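Local coordinates for DUF4974 domain-containing protein (Parabacteroides distasonis, PDB 4M0N) that probably acts as a membrane-bound anti-sigma factor of the FecR family, this chain being the C-terminal part that holds the FecR and FecR_C regions, at residues Asp58-Glu63 against Phe70-Asp75; Ala87-Lys90 against Ser95-Val98; Gln32-Leu35 against Thr39-His42; Val116-Pro121 against Met125-Asn130. The protein carries 1 engineered substitution. All blocks are in the same frame, centred on the assembly; numbering follows the deposited sequence.

Contact 1 (Asp58-Glu63 against Phe70-Asp75)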
# COMPACT_ATOMS: atom_id res chain seq x y z
N ASP A 58 1.01 -6.62 -26.89
CA ASP A 58 -0.33 -7.19 -26.69
C ASP A 58 -0.80 -7.10 -25.22
O ASP A 58 -1.91 -7.55 -24.88
CB ASP A 58 -0.37 -8.65 -27.14
CG ASP A 58 0.60 -9.54 -26.36
OD1 ASP A 58 1.78 -9.16 -26.23
OD2 ASP A 58 0.18 -10.61 -25.87
N ILE A 59 0.04 -6.56 -24.35
CA ILE A 59 -0.35 -6.35 -22.97
C ILE A 59 -0.00 -4.92 -22.63
O ILE A 59 0.88 -4.31 -23.25
CB ILE A 59 0.37 -7.32 -22.00
CG1 ILE A 59 1.88 -7.16 -22.08
CG2 ILE A 59 -0.01 -8.76 -22.31
CD1 ILE A 59 2.63 -7.81 -20.93
N ARG A 60 -0.74 -4.36 -21.69
CA ARG A 60 -0.43 -3.07 -21.15
C ARG A 60 0.33 -3.33 -19.84
O ARG A 60 -0.30 -3.60 -18.83
CB ARG A 60 -1.72 -2.32 -20.85
CG ARG A 60 -2.50 -1.96 -22.10
CD ARG A 60 -3.85 -1.36 -21.75
NE ARG A 60 -4.78 -2.36 -21.27
CZ ARG A 60 -5.91 -2.10 -20.61
NH1 ARG A 60 -6.26 -0.86 -20.30
NH2 ARG A 60 -6.72 -3.09 -20.27
N LEU A 61 1.66 -3.25 -19.87
CA LEU A 61 2.50 -3.60 -18.73
C LEU A 61 3.12 -2.39 -18.05
O LEU A 61 3.73 -1.56 -18.70
CB LEU A 61 3.64 -4.51 -19.19
CG LEU A 61 4.65 -4.93 -18.11
CD1 LEU A 61 4.01 -5.91 -17.16
CD2 LEU A 61 5.85 -5.54 -18.81
N VAL A 62 2.98 -2.32 -16.73
CA VAL A 62 3.70 -1.36 -15.91
C VAL A 62 4.41 -2.12 -14.78
O VAL A 62 4.03 -3.27 -14.43
CB VAL A 62 2.82 -0.20 -15.41
CG1 VAL A 62 2.09 0.46 -16.59
CG2 VAL A 62 1.85 -0.64 -14.33
N GLU A 63 5.49 -1.54 -14.28
CA GLU A 63 6.24 -2.09 -13.15
C GLU A 63 6.15 -1.11 -12.02
O GLU A 63 6.24 0.10 -12.23
CB GLU A 63 7.72 -2.34 -13.50
CG GLU A 63 7.95 -3.50 -14.46
CD GLU A 63 9.42 -3.70 -14.80
OE1 GLU A 63 10.23 -2.80 -14.53
OE2 GLU A 63 9.76 -4.74 -15.36
N PHE A 70 -4.91 1.78 -9.07
CA PHE A 70 -5.14 1.74 -10.50
C PHE A 70 -6.63 1.71 -10.83
O PHE A 70 -7.37 0.89 -10.28
CB PHE A 70 -4.51 0.47 -11.06
CG PHE A 70 -3.04 0.42 -10.91
CD1 PHE A 70 -2.48 -0.01 -9.73
CD2 PHE A 70 -2.21 0.80 -11.96
CE1 PHE A 70 -1.12 -0.03 -9.58
CE2 PHE A 70 -0.85 0.79 -11.82
CZ PHE A 70 -0.30 0.38 -10.62
N ASN A 71 -7.07 2.60 -11.71
CA ASN A 71 -8.41 2.49 -12.26
C ASN A 71 -8.21 2.22 -13.74
O ASN A 71 -8.01 3.14 -14.54
CB ASN A 71 -9.20 3.76 -12.02
CG ASN A 71 -10.65 3.64 -12.47
OD1 ASN A 71 -11.00 2.75 -13.20
ND2 ASN A 71 -11.47 4.57 -12.04
N VAL A 72 -8.21 0.93 -14.08
CA VAL A 72 -7.85 0.48 -15.41
C VAL A 72 -8.99 0.54 -16.41
O VAL A 72 -10.02 -0.07 -16.22
CB VAL A 72 -7.26 -0.95 -15.39
CG1 VAL A 72 -6.97 -1.43 -16.82
CG2 VAL A 72 -5.99 -0.96 -14.56
N MET A 73 -8.75 1.29 -17.49
CA MET A 73 -9.63 1.35 -18.63
C MET A 73 -9.83 -0.02 -19.28
O MET A 73 -8.87 -0.71 -19.59
CB MET A 73 -9.04 2.33 -19.64
CG MET A 73 -9.39 3.79 -19.36
SD MET A 73 -11.09 4.22 -19.83
CE MET A 73 -11.31 3.26 -21.29
N ARG A 74 -11.09 -0.41 -19.47
CA ARG A 74 -11.39 -1.74 -19.93
C ARG A 74 -10.91 -1.87 -21.35
O ARG A 74 -11.23 -1.07 -22.22
CB ARG A 74 -12.89 -2.06 -19.84
CG ARG A 74 -13.17 -3.52 -20.17
CD ARG A 74 -14.62 -3.91 -19.93
NE ARG A 74 -14.75 -5.37 -19.99
CZ ARG A 74 -14.50 -6.20 -18.98
NH1 ARG A 74 -14.13 -5.75 -17.79
NH2 ARG A 74 -14.63 -7.51 -19.16
N ASP A 75 -10.05 -2.87 -21.55
CA ASP A 75 -9.71 -3.36 -22.86
C ASP A 75 -9.61 -4.88 -22.72
O ASP A 75 -8.61 -5.41 -22.26
CB ASP A 75 -8.40 -2.75 -23.35
CG ASP A 75 -8.16 -3.01 -24.82
OD1 ASP A 75 -8.62 -4.05 -25.33
OD2 ASP A 75 -7.48 -2.19 -25.46
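Arg60 spans the gap between two facing sheets: from strand 60-65 it reaches the loop after strand 67-72 and donates NH1 to Met73 O at 2.7 Å, with an N-H...O angle of 154°. The oxygen sits at the edge of the guanidinium, near its plane, and NH1 lies in the carbonyl plane. A weak second bond joins Arg60 NH2 to the same Met73 O at 3.3 Å. A bend in the arginine chain at chi3 (-74°) turns the group to this acceptor.

The packing is close around the guanidinium. Val72 CG1 is 3.6 Å from Arg60 NH1, while Asp75 CB lies off-centre over one face, 3.5 Å from Arg60 NH2. The Asp75 carboxylate itself stays back, its OD2 5.0 Å from Arg60 NE. Deeper between the sheets, Val62 CG2 meets Phe70 CE2 obliquely at 4.0 Å.

The other side of the contact is loose. Met73 is exposed and its thioether runs off from the contact, while Arg74 turns off to pair with Glu76.

The buried guanidinium also forms a salt bridge from NH1 to Asp37 and bonds from NH2 to the carbonyls of Lys78 and Leu92. So many oxygens around one arginine are consistent with a cation whose charge is compensated by Asp37 and whose N-H groups are used by carbonyls of the surrounding loops.

Contact 2 (Ala87-Lys90 against Ser95-Val98); sequences ADVK and SFNV
Val89 meets Phe96 and Val98 across the interior between two sheets, and the contact is wholly apolar. The branch that matters most is Val89 CG1, which lies 3.6 Å from Phe96 CE2 and 3.9 Å from Phe96 CD2. It comes at the ring obliquely, and the two side chains run antiparallel past one another. The other branch, Val89 CG2, approaches Val98 CG2 at 4.2 Å, so one valine divides its methyls between two partners. Only 115 Å² is buried in all, which fits a meeting of side-chain ends.

The ring has further neighbours. Phe96 places CG between its own backbone N and carbonyl carbon (chi1 56°), and Val98 CG2, two residues on along the same strand, then lies in the ring plane at its edge, 3.7 Å from Phe96 CE2. The Phe70 ring meets that of Phe96 with the planes only about 15° apart.

Backbone hydrogen bonding runs within each sheet. The nearest alpha carbons across the gap, Val89 CA and Val98 CA, are 8.3 Å apart, too far for strand pairing. Val89 instead bonds through its backbone to Val82 and Lys90 to Glu117, whereas Ser95 pairs with Arg112 and Thr113. On the flanks, the side chain of Asp88 forms a salt bridge with Arg83, and that of Asn97 bonds to Glu67 and Trp155.

Consecutive strands, 88-91 and 94-100, thus lie in different sheets with their side chains facing each other after a short connection, the arrangement of a beta-arch within a beta-sandwich.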
# COMPACT_ATOMS: atom_id res chain seq x y z
N ALA A 87 4.52 -10.40 -7.47
CA ALA A 87 3.31 -10.82 -8.16
C ALA A 87 3.03 -9.97 -9.34
O ALA A 87 3.34 -8.79 -9.37
CB ALA A 87 2.11 -10.70 -7.23
N ASP A 88 2.38 -10.58 -10.31
CA ASP A 88 1.72 -9.79 -11.34
C ASP A 88 0.25 -9.67 -11.00
O ASP A 88 -0.41 -10.66 -10.66
CB ASP A 88 1.80 -10.49 -12.70
CG ASP A 88 3.17 -10.39 -13.37
OD1 ASP A 88 4.03 -9.62 -12.96
OD2 ASP A 88 3.36 -11.05 -14.44
N VAL A 89 -0.29 -8.47 -11.18
CA VAL A 89 -1.71 -8.28 -11.04
C VAL A 89 -2.27 -8.00 -12.42
O VAL A 89 -1.91 -6.99 -13.05
CB VAL A 89 -2.02 -7.12 -10.07
CG1 VAL A 89 -3.51 -6.95 -9.93
CG2 VAL A 89 -1.30 -7.36 -8.75
N LYS A 90 -3.18 -8.86 -12.87
CA LYS A 90 -3.65 -8.85 -14.26
C LYS A 90 -5.14 -8.57 -14.33
O LYS A 90 -5.93 -9.22 -13.62
CB LYS A 90 -3.35 -10.20 -14.83
CG LYS A 90 -3.64 -10.36 -16.30
CD LYS A 90 -3.16 -11.73 -16.74
CE LYS A 90 -3.28 -11.88 -18.24
NZ LYS A 90 -4.71 -11.84 -18.66
N SER A 95 -10.66 -1.63 -10.88
CA SER A 95 -9.92 -0.66 -10.07
C SER A 95 -9.50 -1.36 -8.81
O SER A 95 -10.27 -2.09 -8.18
CB SER A 95 -10.67 0.64 -9.81
OG SER A 95 -11.81 0.51 -8.95
N PHE A 96 -8.26 -1.14 -8.44
CA PHE A 96 -7.66 -1.92 -7.36
C PHE A 96 -6.42 -1.24 -6.83
O PHE A 96 -5.75 -0.48 -7.55
CB PHE A 96 -7.30 -3.32 -7.85
CG PHE A 96 -6.40 -3.31 -9.06
CD1 PHE A 96 -6.92 -3.13 -10.33
CD2 PHE A 96 -5.04 -3.46 -8.92
CE1 PHE A 96 -6.08 -3.08 -11.44
CE2 PHE A 96 -4.18 -3.38 -10.03
CZ PHE A 96 -4.72 -3.21 -11.29
N ASN A 97 -6.14 -1.54 -5.56
CA ASN A 97 -4.94 -1.09 -4.87
C ASN A 97 -3.89 -2.17 -4.80
O ASN A 97 -4.18 -3.31 -4.52
CB ASN A 97 -5.30 -0.72 -3.42
CG ASN A 97 -4.30 0.21 -2.78
OD1 ASN A 97 -4.27 1.42 -3.07
ND2 ASN A 97 -3.54 -0.33 -1.82
N VAL A 98 -2.64 -1.77 -5.04
CA VAL A 98 -1.50 -2.67 -4.88
C VAL A 98 -0.55 -1.98 -3.93
O VAL A 98 -0.04 -0.89 -4.21
CB VAL A 98 -0.77 -2.90 -6.21
CG1 VAL A 98 0.36 -3.85 -6.00
CG2 VAL A 98 -1.73 -3.44 -7.27

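Contact 3 (Gln32-Leu35 against Thr39-His42); sequences QVTL and TVVH
Gln32 runs alongside His42, its CG over one face of the ring, at one end of a beta-hairpin formed by strands 31-34 and 40-43. The glutamine has CG opposite its backbone N (chi1 -175°) and continues extended, a course that carries CG over the imidazole and the amide beyond it. Gln32 CG stands over the ring centre, 3.9 Å from the His42 centroid and 10° off the normal, a CH-pi contact. The amide is turned 40° from the ring; its OE1 is 3.0 Å from His42 NE2, but the angle is too poor for a hydrogen bond. Val40 CG1 fills in beside this pair, near Gln32 NE2.

The ladder is antiparallel. Val33 and Val41 are a hydrogen-bonded pair, joined by two backbone bonds of 2.8 Å, Val33 N to Val41 O and Val41 N to Val33 O. Near the turn, Leu35 N donates to Thr39 O at 2.7 Å.

Gln32, Thr34, Val40 and His42 share one face, while Val33 and Val41 point to the other, which packs on Met49 and Tyr51 of the facing sheet, with Phe70 of the adjoining strand beside Val41. On that inner side Val33 CG1 takes the crowded position between backbone N and carbonyl carbon and meets Val41 CB. Thr39 OG1 bonds to Asp37 and accepts from Met73 N, leaving its methyl CG2 4.0 Å from Leu35 CD1. That same Leu35 CD1 also crosses to Val41 CG2, its nearer neighbour at 3.6 Å.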
# COMPACT_ATOMS: atom_id res chain seq x y z
N GLN A 32 -0.54 11.66 -9.28
CA GLN A 32 -1.61 11.06 -10.04
C GLN A 32 -1.18 11.19 -11.45
O GLN A 32 -0.69 12.25 -11.89
CB GLN A 32 -2.98 11.72 -9.79
CG GLN A 32 -4.15 11.01 -10.50
CD GLN A 32 -5.48 11.75 -10.41
OE1 GLN A 32 -5.87 12.22 -9.34
NE2 GLN A 32 -6.19 11.85 -11.54
N VAL A 33 -1.32 10.11 -12.19
CA VAL A 33 -0.95 10.11 -13.59
C VAL A 33 -1.97 9.37 -14.41
O VAL A 33 -2.58 8.40 -13.97
CB VAL A 33 0.46 9.54 -13.82
CG1 VAL A 33 0.50 8.07 -13.48
CG2 VAL A 33 0.93 9.76 -15.25
N THR A 34 -2.19 9.87 -15.61
CA THR A 34 -3.02 9.17 -16.54
C THR A 34 -2.10 8.50 -17.56
O THR A 34 -1.27 9.16 -18.21
CB THR A 34 -4.01 10.11 -17.21
OG1 THR A 34 -4.77 10.76 -16.20
CG2 THR A 34 -4.94 9.35 -18.09
N LEU A 35 -2.26 7.19 -17.70
CA LEU A 35 -1.46 6.44 -18.65
C LEU A 35 -1.97 6.59 -20.09
O LEU A 35 -3.08 7.06 -20.33
CB LEU A 35 -1.44 4.97 -18.23
CG LEU A 35 -0.75 4.71 -16.90
CD1 LEU A 35 -0.88 3.24 -16.52
CD2 LEU A 35 0.71 5.11 -16.95
N THR A 39 -5.88 4.77 -18.36
CA THR A 39 -5.85 4.30 -17.00
C THR A 39 -5.32 5.38 -16.07
O THR A 39 -4.31 6.01 -16.36
CB THR A 39 -4.97 3.03 -16.91
OG1 THR A 39 -5.64 1.94 -17.57
CG2 THR A 39 -4.64 2.68 -15.44
N VAL A 40 -5.98 5.59 -14.94
CA VAL A 40 -5.57 6.57 -13.96
C VAL A 40 -4.86 5.81 -12.85
O VAL A 40 -5.37 4.79 -12.36
CB VAL A 40 -6.77 7.31 -13.36
CG1 VAL A 40 -6.33 8.25 -12.25
CG2 VAL A 40 -7.44 8.11 -14.45
N VAL A 41 -3.69 6.29 -12.50
CA VAL A 41 -2.95 5.71 -11.42
C VAL A 41 -2.66 6.78 -10.36
O VAL A 41 -2.14 7.86 -10.70
CB VAL A 41 -1.57 5.15 -11.88
CG1 VAL A 41 -0.92 4.40 -10.74
CG2 VAL A 41 -1.72 4.28 -13.15
N HIS A 42 -3.03 6.50 -9.13
CA HIS A 42 -2.66 7.34 -7.98
C HIS A 42 -1.52 6.65 -7.27
O HIS A 42 -1.64 5.46 -6.91
CB HIS A 42 -3.81 7.43 -7.00
CG HIS A 42 -4.95 8.26 -7.46
ND1 HIS A 42 -5.87 7.82 -8.39
CD2 HIS A 42 -5.38 9.48 -7.05
CE1 HIS A 42 -6.79 8.76 -8.57
NE2 HIS A 42 -6.52 9.77 -7.76

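Contact 4 (Val116-Pro121 against Met125-Asn130); sequences VEVDMP and MRLLPN
Val116 O accepts the shortest bond of this contact, 2.7 Å from Leu127 N with an N-H...O angle of 157°. Arg126 CA also comes to Val116 O, at 3.3 Å in a CA-H...O contact. Met125 O is held in the same manner: Val118 N donates to it at 2.8 Å and 173°, and Glu117 CA adds a longer CA-H...O approach. The ladder is completed by Val116 N to Leu127 O and by Met125 N to Val118 O, both 3.0 Å.

These four bonds make strands 116-120 and 123-127 a beta-hairpin, in which Val116-Leu127 and Val118-Met125 are hydrogen-bonded pairs on either side of the non-hydrogen-bonded pair Glu117-Arg126. Strand 123-127 is the outermost of its sheet in this chain.

The valines and Leu127 point into the sandwich, toward Ile133, Val109 and Val111 of the facing sheet. Leu127 has CG opposite its carbonyl carbon (chi1 -67°), and its CD1 crosses to Val118 CG2 at 3.9 Å.

Glu117 and Arg126 point to the other face. Their charged ends are not in contact, with Glu117 OE1 5.2 Å from Arg126 NH1. Beyond the last pair, Met120 bends back toward Met125, its CE reaching Met125 SD at 4.3 Å.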
# COMPACT_ATOMS: atom_id res chain seq x y z
N VAL A 116 -9.93 -9.12 -10.68
CA VAL A 116 -8.49 -9.03 -10.72
C VAL A 116 -7.87 -10.42 -10.55
O VAL A 116 -8.30 -11.19 -9.69
CB VAL A 116 -8.04 -8.11 -9.57
CG1 VAL A 116 -6.56 -8.08 -9.45
CG2 VAL A 116 -8.63 -6.71 -9.75
N GLU A 117 -6.85 -10.72 -11.35
CA GLU A 117 -6.09 -11.97 -11.17
C GLU A 117 -4.72 -11.64 -10.60
O GLU A 117 -4.05 -10.76 -11.10
CB GLU A 117 -5.90 -12.69 -12.51
CG GLU A 117 -5.17 -14.01 -12.41
CD GLU A 117 -5.10 -14.78 -13.73
OE1 GLU A 117 -6.17 -15.09 -14.30
OE2 GLU A 117 -3.99 -15.10 -14.18
N VAL A 118 -4.31 -12.35 -9.56
CA VAL A 118 -3.03 -12.16 -8.96
C VAL A 118 -2.20 -13.40 -9.20
O VAL A 118 -2.52 -14.49 -8.69
CB VAL A 118 -3.15 -11.89 -7.46
CG1 VAL A 118 -1.77 -11.66 -6.86
CG2 VAL A 118 -4.05 -10.67 -7.21
N ASP A 119 -1.12 -13.24 -9.95
CA ASP A 119 -0.30 -14.35 -10.34
C ASP A 119 1.01 -14.27 -9.58
O ASP A 119 1.76 -13.31 -9.71
CB ASP A 119 0.01 -14.28 -11.83
CG ASP A 119 -1.22 -14.32 -12.69
OD1 ASP A 119 -2.15 -15.09 -12.38
OD2 ASP A 119 -1.26 -13.58 -13.71
N MET A 120 1.29 -15.33 -8.83
CA MET A 120 2.50 -15.47 -8.02
C MET A 120 3.15 -16.78 -8.46
O MET A 120 2.54 -17.60 -9.15
CB MET A 120 2.13 -15.48 -6.52
CG MET A 120 1.60 -14.15 -5.96
SD MET A 120 0.53 -14.31 -4.53
CE MET A 120 -0.95 -15.09 -5.23
N PRO A 121 4.42 -16.98 -8.11
CA PRO A 121 5.15 -18.14 -8.62
C PRO A 121 4.39 -19.46 -8.45
O PRO A 121 4.28 -20.27 -9.38
CB PRO A 121 6.44 -18.10 -7.80
CG PRO A 121 6.65 -16.65 -7.53
CD PRO A 121 5.27 -16.11 -7.27
N MET A 125 -4.73 -16.50 -8.11
CA MET A 125 -5.98 -16.26 -7.42
C MET A 125 -6.76 -15.16 -8.10
O MET A 125 -6.20 -14.17 -8.50
CB MET A 125 -5.68 -15.87 -5.98
CG MET A 125 -4.82 -16.92 -5.26
SD MET A 125 -4.53 -16.60 -3.49
CE MET A 125 -6.08 -17.20 -2.87
N ARG A 126 -8.06 -15.35 -8.19
CA ARG A 126 -8.91 -14.32 -8.74
C ARG A 126 -9.64 -13.65 -7.59
O ARG A 126 -10.09 -14.32 -6.64
CB ARG A 126 -9.84 -14.89 -9.80
CG ARG A 126 -9.08 -15.34 -11.04
CD ARG A 126 -9.95 -15.58 -12.25
NE ARG A 126 -10.83 -16.73 -12.08
CZ ARG A 126 -11.28 -17.52 -13.06
NH1 ARG A 126 -10.92 -17.30 -14.32
NH2 ARG A 126 -12.08 -18.54 -12.76
N LEU A 127 -9.77 -12.34 -7.68
CA LEU A 127 -10.34 -11.53 -6.60
C LEU A 127 -11.46 -10.69 -7.15
O LEU A 127 -11.42 -10.25 -8.29
CB LEU A 127 -9.30 -10.59 -6.05
CG LEU A 127 -8.13 -11.25 -5.32
CD1 LEU A 127 -7.17 -10.12 -4.99
CD2 LEU A 127 -8.58 -12.02 -4.10
N LEU A 128 -12.47 -10.49 -6.30
CA LEU A 128 -13.60 -9.66 -6.59
C LEU A 128 -13.62 -8.45 -5.64
O LEU A 128 -12.80 -8.36 -4.73
CB LEU A 128 -14.87 -10.49 -6.35
CG LEU A 128 -15.07 -11.70 -7.24
CD1 LEU A 128 -16.27 -12.50 -6.70
CD2 LEU A 128 -15.33 -11.19 -8.64
N PRO A 129 -14.58 -7.52 -5.85
CA PRO A 129 -14.59 -6.34 -5.00
C PRO A 129 -14.66 -6.64 -3.52
O PRO A 129 -15.37 -7.53 -3.08
CB PRO A 129 -15.83 -5.58 -5.50
CG PRO A 129 -15.86 -5.92 -6.97
CD PRO A 129 -15.53 -7.39 -6.97
N ASN A 130 -13.86 -5.90 -2.77
CA ASN A 130 -13.74 -6.05 -1.33
C ASN A 130 -13.19 -7.41 -0.88
O ASN A 130 -13.47 -7.87 0.22
CB ASN A 130 -15.01 -5.64 -0.64
CG ASN A 130 -15.44 -4.24 -1.04
OD1 ASN A 130 -14.60 -3.34 -1.09
ND2 ASN A 130 -16.66 -4.10 -1.46

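From the N terminus the four contacts close in series, contact 3, then 1, 2 and 4, and none nests in or crosses another. Contact 3 closes a tight hairpin at the edge of one sheet, and contact 4 does the same at an edge of the other; their centres are about 21 Å apart. Contacts 1 and 2 each close a short crossing from one sheet to the other, 60-65 to 67-72 and 88-91 to 94-100. Probable backbone hydrogen bonds knit them together: Asn71 N to Val40 O (2.8 Å) between contacts 1 and 3, Phe70 N to Phe96 O (2.8 Å) between 1 and 2, and Asp119 N to Asp88 O (2.8 Å) between 2 and 4.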